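PDB 3NOL: glutamine cyclotransferase from Zymomonas mobilis, which catalyses the cyclisation of amino-terminal glutamine residues to pyroglutamate with release of ammonia, as a beta-propeller glutaminyl cyclase. Local coordinates for residues Y29-V34 and I208-I213; H35-D40 and V249-L254. One frame throughout, in Å; residues are numbered along the deposited sequence.

Contact 1: Y29-V34 and I208-I213; sequences YDYQIV and IDLNGI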
loop_
_atom_site.group_PDB
_atom_site.type_symbol
_atom_site.label_atom_id
_atom_site.label_comp_id
_atom_site.label_asym_id
_atom_site.label_seq_id
_atom_site.Cartn_x
_atom_site.Cartn_y
_atom_site.Cartn_z
ATOM N N TYR A 29 -12.825 8.363 11.332
ATOM C CA TYR A 29 -12.391 9.566 10.610
ATOM C C TYR A 29 -13.091 9.645 9.264
ATOM O O TYR A 29 -13.114 8.668 8.515
ATOM C CB TYR A 29 -10.864 9.565 10.415
ATOM C CG TYR A 29 -10.126 9.657 11.732
ATOM C CD1 TYR A 29 -9.739 10.895 12.255
ATOM C CD2 TYR A 29 -9.865 8.509 12.483
ATOM C CE1 TYR A 29 -9.078 10.976 13.478
ATOM C CE2 TYR A 29 -9.227 8.568 13.703
ATOM C CZ TYR A 29 -8.840 9.796 14.203
ATOM O OH TYR A 29 -8.208 9.826 15.415
ATOM N N ASP A 30 -13.682 10.809 8.990
ATOM C CA ASP A 30 -14.224 11.111 7.685
ATOM C C ASP A 30 -13.177 11.825 6.849
ATOM O O ASP A 30 -12.250 12.414 7.381
ATOM C CB ASP A 30 -15.484 11.964 7.813
ATOM C CG ASP A 30 -16.644 11.175 8.378
ATOM O OD1 ASP A 30 -16.955 10.107 7.806
ATOM O OD2 ASP A 30 -17.225 11.606 9.395
ATOM N N TYR A 31 -13.322 11.735 5.537
ATOM C CA TYR A 31 -12.353 12.331 4.637
ATOM C C TYR A 31 -12.897 13.640 4.031
ATOM O O TYR A 31 -14.131 13.839 3.932
ATOM C CB TYR A 31 -11.993 11.342 3.519
ATOM C CG TYR A 31 -13.138 11.115 2.580
ATOM C CD1 TYR A 31 -14.059 10.071 2.808
ATOM C CD2 TYR A 31 -13.358 11.969 1.485
ATOM C CE1 TYR A 31 -15.145 9.877 1.966
ATOM C CE2 TYR A 31 -14.454 11.778 0.641
ATOM C CZ TYR A 31 -15.340 10.729 0.891
ATOM O OH TYR A 31 -16.412 10.556 0.054
ATOM N N GLN A 32 -11.960 14.488 3.594
ATOM C CA GLN A 32 -12.214 15.609 2.684
ATOM C C GLN A 32 -11.212 15.504 1.528
ATOM O O GLN A 32 -9.994 15.366 1.762
ATOM C CB GLN A 32 -11.994 16.963 3.378
ATOM C CG GLN A 32 -12.842 17.201 4.620
ATOM C CD GLN A 32 -12.246 16.564 5.861
ATOM O OE1 GLN A 32 -11.050 16.719 6.150
ATOM N NE2 GLN A 32 -13.081 15.835 6.608
ATOM N N ILE A 33 -11.726 15.525 0.304
ATOM C CA ILE A 33 -10.867 15.488 -0.889
ATOM C C ILE A 33 -10.239 16.854 -1.109
ATOM O O ILE A 33 -10.960 17.856 -1.259
ATOM C CB ILE A 33 -11.644 15.058 -2.157
ATOM C CG1 ILE A 33 -12.157 13.622 -1.998
ATOM C CG2 ILE A 33 -10.762 15.205 -3.401
ATOM C CD1 ILE A 33 -13.126 13.153 -3.082
ATOM N N VAL A 34 -8.910 16.893 -1.118
ATOM C CA VAL A 34 -8.153 18.121 -1.407
ATOM C C VAL A 34 -7.940 18.289 -2.917
ATOM O O VAL A 34 -8.144 19.388 -3.474
ATOM C CB VAL A 34 -6.776 18.129 -0.674
ATOM C CG1 VAL A 34 -6.032 19.462 -0.940
ATOM C CG2 VAL A 34 -6.953 17.905 0.824
ATOM N N ILE A 208 -10.601 4.932 9.341
ATOM C CA ILE A 208 -10.923 5.879 8.276
ATOM C C ILE A 208 -11.990 5.289 7.367
ATOM O O ILE A 208 -11.793 4.239 6.762
ATOM C CB ILE A 208 -9.663 6.231 7.471
ATOM C CG1 ILE A 208 -8.617 6.878 8.403
ATOM C CG2 ILE A 208 -10.020 7.110 6.261
ATOM C CD1 ILE A 208 -7.172 6.684 7.907
ATOM N N ASP A 209 -13.126 5.969 7.281
ATOM C CA ASP A 209 -14.266 5.479 6.508
ATOM C C ASP A 209 -14.300 6.178 5.143
ATOM O O ASP A 209 -14.662 7.360 5.053
ATOM C CB ASP A 209 -15.566 5.753 7.286
ATOM C CG ASP A 209 -16.805 5.178 6.604
ATOM O OD1 ASP A 209 -16.699 4.603 5.501
ATOM O OD2 ASP A 209 -17.917 5.307 7.194
ATOM N N LEU A 210 -13.900 5.459 4.094
ATOM C CA LEU A 210 -13.955 5.981 2.719
ATOM C C LEU A 210 -15.194 5.553 1.909
ATOM O O LEU A 210 -15.223 5.724 0.704
ATOM C CB LEU A 210 -12.665 5.645 1.937
ATOM C CG LEU A 210 -11.376 6.195 2.576
ATOM C CD1 LEU A 210 -10.154 5.904 1.700
ATOM C CD2 LEU A 210 -11.471 7.690 2.909
ATOM N N ASN A 211 -16.205 4.987 2.569
ATOM C CA ASN A 211 -17.439 4.657 1.865
ATOM C C ASN A 211 -18.004 5.898 1.198
ATOM O O ASN A 211 -18.005 6.980 1.788
ATOM C CB ASN A 211 -18.447 3.993 2.797
ATOM C CG ASN A 211 -18.151 2.524 2.996
ATOM O OD1 ASN A 211 -18.362 1.717 2.091
ATOM N ND2 ASN A 211 -17.657 2.168 4.179
ATOM N N GLY A 212 -18.418 5.743 -0.056
ATOM C CA GLY A 212 -18.976 6.859 -0.825
ATOM C C GLY A 212 -17.989 7.701 -1.621
ATOM O O GLY A 212 -18.400 8.541 -2.440
ATOM N N ILE A 213 -16.688 7.483 -1.412
ATOM C CA ILE A 213 -15.672 8.238 -2.141
ATOM C C ILE A 213 -15.755 8.015 -3.674
ATOM O O ILE A 213 -15.450 8.921 -4.436
ATOM C CB ILE A 213 -14.232 8.028 -1.571
ATOM C CG1 ILE A 213 -13.332 9.209 -1.946
ATOM C CG2 ILE A 213 -13.666 6.677 -2.009
ATOM C CD1 ILE A 213 -12.069 9.304 -1.172
HETATM O O HOH W 1 -16.085 9.729 5.211
#
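The phenol ring of Y31 packs on I213 and L210, which both approach it from the same side, and these three residues form the apolar centre of the contact. I213 lies over one face of the ring, its CD1 making a CH-pi contact 4.0 Å from the ring centroid and 14° off the normal. L210 reaches the ring obliquely, CD2 approaching Y31 CD1 to 3.5 Å. With chi1 at 69°, Y31 CG stands between its own backbone N and carbonyl carbon, a setting that carries the ring across to the type II turn L210-I213. I33 adds its CD1 against I213 CG1. At the ring edge, in plane, lies the carbonyl oxygen of D209, while the phenol OH finds its polar partner in E216.

Farther out, the bond from D209 N to Y29 O (3.0 Å) joins the two strands where Y29 and I208 pair in parallel. D209 OD1 closes an Asx turn by accepting N211 N on its anti side and N211 ND2 on its syn side, from opposite faces of the carboxylate. A water bridges D30 OD1 and D209 O, and both aspartates form salt bridges with R257, which would offset their like charges.

Strand 28-38 thus lies between antiparallel 248-256, whose F250 touches both I33 and I213, and 204-209, in a parallel join between neighbouring propeller blades.

Contact 2: H35-D40 and V249-L254; sequences HSYPHD and VFEITL
V249, E251 and H35 give up the most surface where strand 35-38 runs antiparallel to 249-254, at 160° between their directions, and they illustrate N- and C-terminal strands paired in one propeller blade, consistent with ring closure. V249 is held first by its backbone. It pairs with Y37 through two hydrogen bonds, Y37 N to V249 O and V249 N to Y37 O, each 2.8 Å long. Its CG2 then meets H39 across the strand end, 3.9 Å from H39 CB and obliquely placed to the imidazole, whose ND1 is bonded to the carbonyl oxygen of W246.

E251 and H35 form the next hydrogen-bonded pair. E251 N gives a 2.9 Å bond to H35 O, whereas the return bond from H35 N is weak. Their side chains run side by side on the face that also carries Y37. With CG anti to the backbone N (chi1 175°) and an extended chain beyond, the glutamate brings OE2 to the edge of the imidazole, 3.1 Å from H35 CD2 and in the ring plane. The same oxygen lies at the edge of the Y37 ring, which is nearly coplanar with the carboxylate. No direct bond joins them; a water does, 2.8 Å from Y37 OH and donating to E251 OE2. A phenylalanine at Y37 would keep the ring edge but would probably leave this water without its phenol partner and the carboxylate less firmly placed.

On the other face, S36 OG rests obliquely against F250, 3.4 Å from CD2. The carboxylate of buried E251 is probably steadied by the water it accepts from and by the C-H edge of H35, the Y37 edge being farther off; a protonated H35 would probably add electrostatic stabilisation.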
loop_
_atom_site.group_PDB
_atom_site.type_symbol
_atom_site.label_atom_id
_atom_site.label_comp_id
_atom_site.label_asym_id
_atom_site.label_seq_id
_atom_site.Cartn_x
_atom_site.Cartn_y
_atom_site.Cartn_z
ATOM N N HIS A 35 -7.506 17.199 -3.555
ATOM C CA HIS A 35 -7.347 17.084 -5.003
ATOM C C HIS A 35 -7.660 15.658 -5.441
ATOM O O HIS A 35 -7.508 14.716 -4.651
ATOM C CB HIS A 35 -5.910 17.395 -5.448
ATOM C CG HIS A 35 -5.443 18.765 -5.074
ATOM N ND1 HIS A 35 -6.025 19.911 -5.573
ATOM C CD2 HIS A 35 -4.441 19.173 -4.258
ATOM C CE1 HIS A 35 -5.407 20.967 -5.073
ATOM N NE2 HIS A 35 -4.440 20.548 -4.278
ATOM N N SER A 36 -8.092 15.510 -6.696
ATOM C CA SER A 36 -8.192 14.201 -7.347
ATOM C C SER A 36 -7.222 14.226 -8.513
ATOM O O SER A 36 -7.193 15.202 -9.275
ATOM C CB SER A 36 -9.605 13.953 -7.897
ATOM O OG SER A 36 -10.558 14.066 -6.865
ATOM N N TYR A 37 -6.429 13.168 -8.640
ATOM C CA TYR A 37 -5.479 13.021 -9.735
ATOM C C TYR A 37 -5.830 11.788 -10.566
ATOM O O TYR A 37 -6.376 10.831 -10.024
ATOM C CB TYR A 37 -4.062 12.889 -9.175
ATOM C CG TYR A 37 -3.618 14.132 -8.441
ATOM C CD1 TYR A 37 -3.426 15.329 -9.129
ATOM C CD2 TYR A 37 -3.448 14.123 -7.060
ATOM C CE1 TYR A 37 -3.032 16.490 -8.454
ATOM C CE2 TYR A 37 -3.078 15.278 -6.379
ATOM C CZ TYR A 37 -2.862 16.453 -7.094
ATOM O OH TYR A 37 -2.488 17.600 -6.419
ATOM N N PRO A 38 -5.541 11.810 -11.883
ATOM C CA PRO A 38 -5.886 10.645 -12.703
ATOM C C PRO A 38 -5.174 9.364 -12.242
ATOM O O PRO A 38 -3.970 9.388 -11.908
ATOM C CB PRO A 38 -5.382 11.029 -14.098
ATOM C CG PRO A 38 -5.201 12.486 -14.084
ATOM C CD PRO A 38 -4.916 12.885 -12.675
ATOM N N HIS A 39 -5.920 8.262 -12.200
ATOM C CA HIS A 39 -5.317 6.936 -12.004
ATOM C C HIS A 39 -5.724 6.012 -13.149
ATOM O O HIS A 39 -6.820 6.146 -13.729
ATOM C CB HIS A 39 -5.721 6.347 -10.645
ATOM C CG HIS A 39 -5.082 5.020 -10.335
ATOM N ND1 HIS A 39 -5.790 3.843 -10.345
ATOM C CD2 HIS A 39 -3.809 4.692 -9.981
ATOM C CE1 HIS A 39 -4.987 2.835 -10.026
ATOM N NE2 HIS A 39 -3.776 3.326 -9.800
ATOM N N ASP A 40 -4.814 5.109 -13.494
ATOM C CA ASP A 40 -4.994 4.184 -14.616
ATOM C C ASP A 40 -6.137 3.216 -14.285
ATOM O O ASP A 40 -6.060 2.446 -13.318
ATOM C CB ASP A 40 -3.657 3.443 -14.829
ATOM C CG ASP A 40 -3.675 2.497 -16.022
ATOM O OD1 ASP A 40 -4.770 2.220 -16.601
ATOM O OD2 ASP A 40 -2.576 1.998 -16.337
ATOM N N VAL A 249 -6.532 8.923 -7.991
ATOM C CA VAL A 249 -5.883 8.909 -6.689
ATOM C C VAL A 249 -6.415 10.163 -5.986
ATOM O O VAL A 249 -6.403 11.253 -6.575
ATOM C CB VAL A 249 -4.340 9.028 -6.788
ATOM C CG1 VAL A 249 -3.700 9.066 -5.388
ATOM C CG2 VAL A 249 -3.757 7.879 -7.625
ATOM N N PHE A 250 -6.859 10.009 -4.751
ATOM C CA PHE A 250 -7.397 11.135 -3.985
ATOM C C PHE A 250 -6.381 11.566 -2.949
ATOM O O PHE A 250 -5.886 10.742 -2.169
ATOM C CB PHE A 250 -8.677 10.744 -3.244
ATOM C CG PHE A 250 -9.809 10.356 -4.156
ATOM C CD1 PHE A 250 -10.105 9.019 -4.365
ATOM C CD2 PHE A 250 -10.561 11.338 -4.822
ATOM C CE1 PHE A 250 -11.148 8.635 -5.227
ATOM C CE2 PHE A 250 -11.607 10.979 -5.685
ATOM C CZ PHE A 250 -11.906 9.611 -5.881
ATOM N N GLU A 251 -6.101 12.864 -2.924
ATOM C CA GLU A 251 -5.369 13.457 -1.820
ATOM C C GLU A 251 -6.432 13.896 -0.812
ATOM O O GLU A 251 -7.328 14.695 -1.151
ATOM C CB GLU A 251 -4.555 14.647 -2.319
ATOM C CG GLU A 251 -3.849 15.385 -1.211
ATOM C CD GLU A 251 -3.094 16.623 -1.708
ATOM O OE1 GLU A 251 -2.680 17.422 -0.843
ATOM O OE2 GLU A 251 -2.918 16.782 -2.934
ATOM N N ILE A 252 -6.347 13.347 0.396
ATOM C CA ILE A 252 -7.402 13.557 1.409
ATOM C C ILE A 252 -6.869 14.075 2.735
ATOM O O ILE A 252 -5.753 13.749 3.149
ATOM C CB ILE A 252 -8.224 12.266 1.701
ATOM C CG1 ILE A 252 -7.317 11.117 2.215
ATOM C CG2 ILE A 252 -9.055 11.853 0.498
ATOM C CD1 ILE A 252 -8.141 9.911 2.777
ATOM N N THR A 253 -7.692 14.868 3.411
ATOM C CA THR A 253 -7.472 15.158 4.832
ATOM C C THR A 253 -8.497 14.369 5.670
ATOM O O THR A 253 -9.483 13.857 5.130
ATOM C CB THR A 253 -7.535 16.683 5.129
ATOM O OG1 THR A 253 -8.795 17.193 4.698
ATOM C CG2 THR A 253 -6.378 17.446 4.402
ATOM N N LEU A 254 -8.227 14.246 6.971
ATOM C CA LEU A 254 -9.063 13.463 7.888
ATOM C C LEU A 254 -9.596 14.336 8.999
ATOM O O LEU A 254 -8.877 15.198 9.505
ATOM C CB LEU A 254 -8.247 12.324 8.518
ATOM C CG LEU A 254 -7.629 11.354 7.531
ATOM C CD1 LEU A 254 -6.812 10.330 8.328
ATOM C CD2 LEU A 254 -8.739 10.701 6.711
HETATM O O HOH W 2 -0.942 18.118 -4.094
#

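Contacts 1 and 2 divide strand 28-38 between them, with a corner at V34, and their centres lie 11 Å apart. They meet: V34 N comes within 2.7 Å of E251 O, a probable hydrogen bond, and I33 CD1 packs 3.6 Å from F250 CD2, so the apolar centre of contact 1 continues onto F250 of strand 248-256. The antiparallel pairing of 28-38 with 248-256 brings the chain's first and last strands together in one blade, consistent with beta-propeller closure, while contact 1 joins 28-38 to 204-209. Neither contact reaches the calcium ion, about 12 Å from the I208 side chain and about 11 Å from that of V249; V249 does touch F48, a metal-site residue.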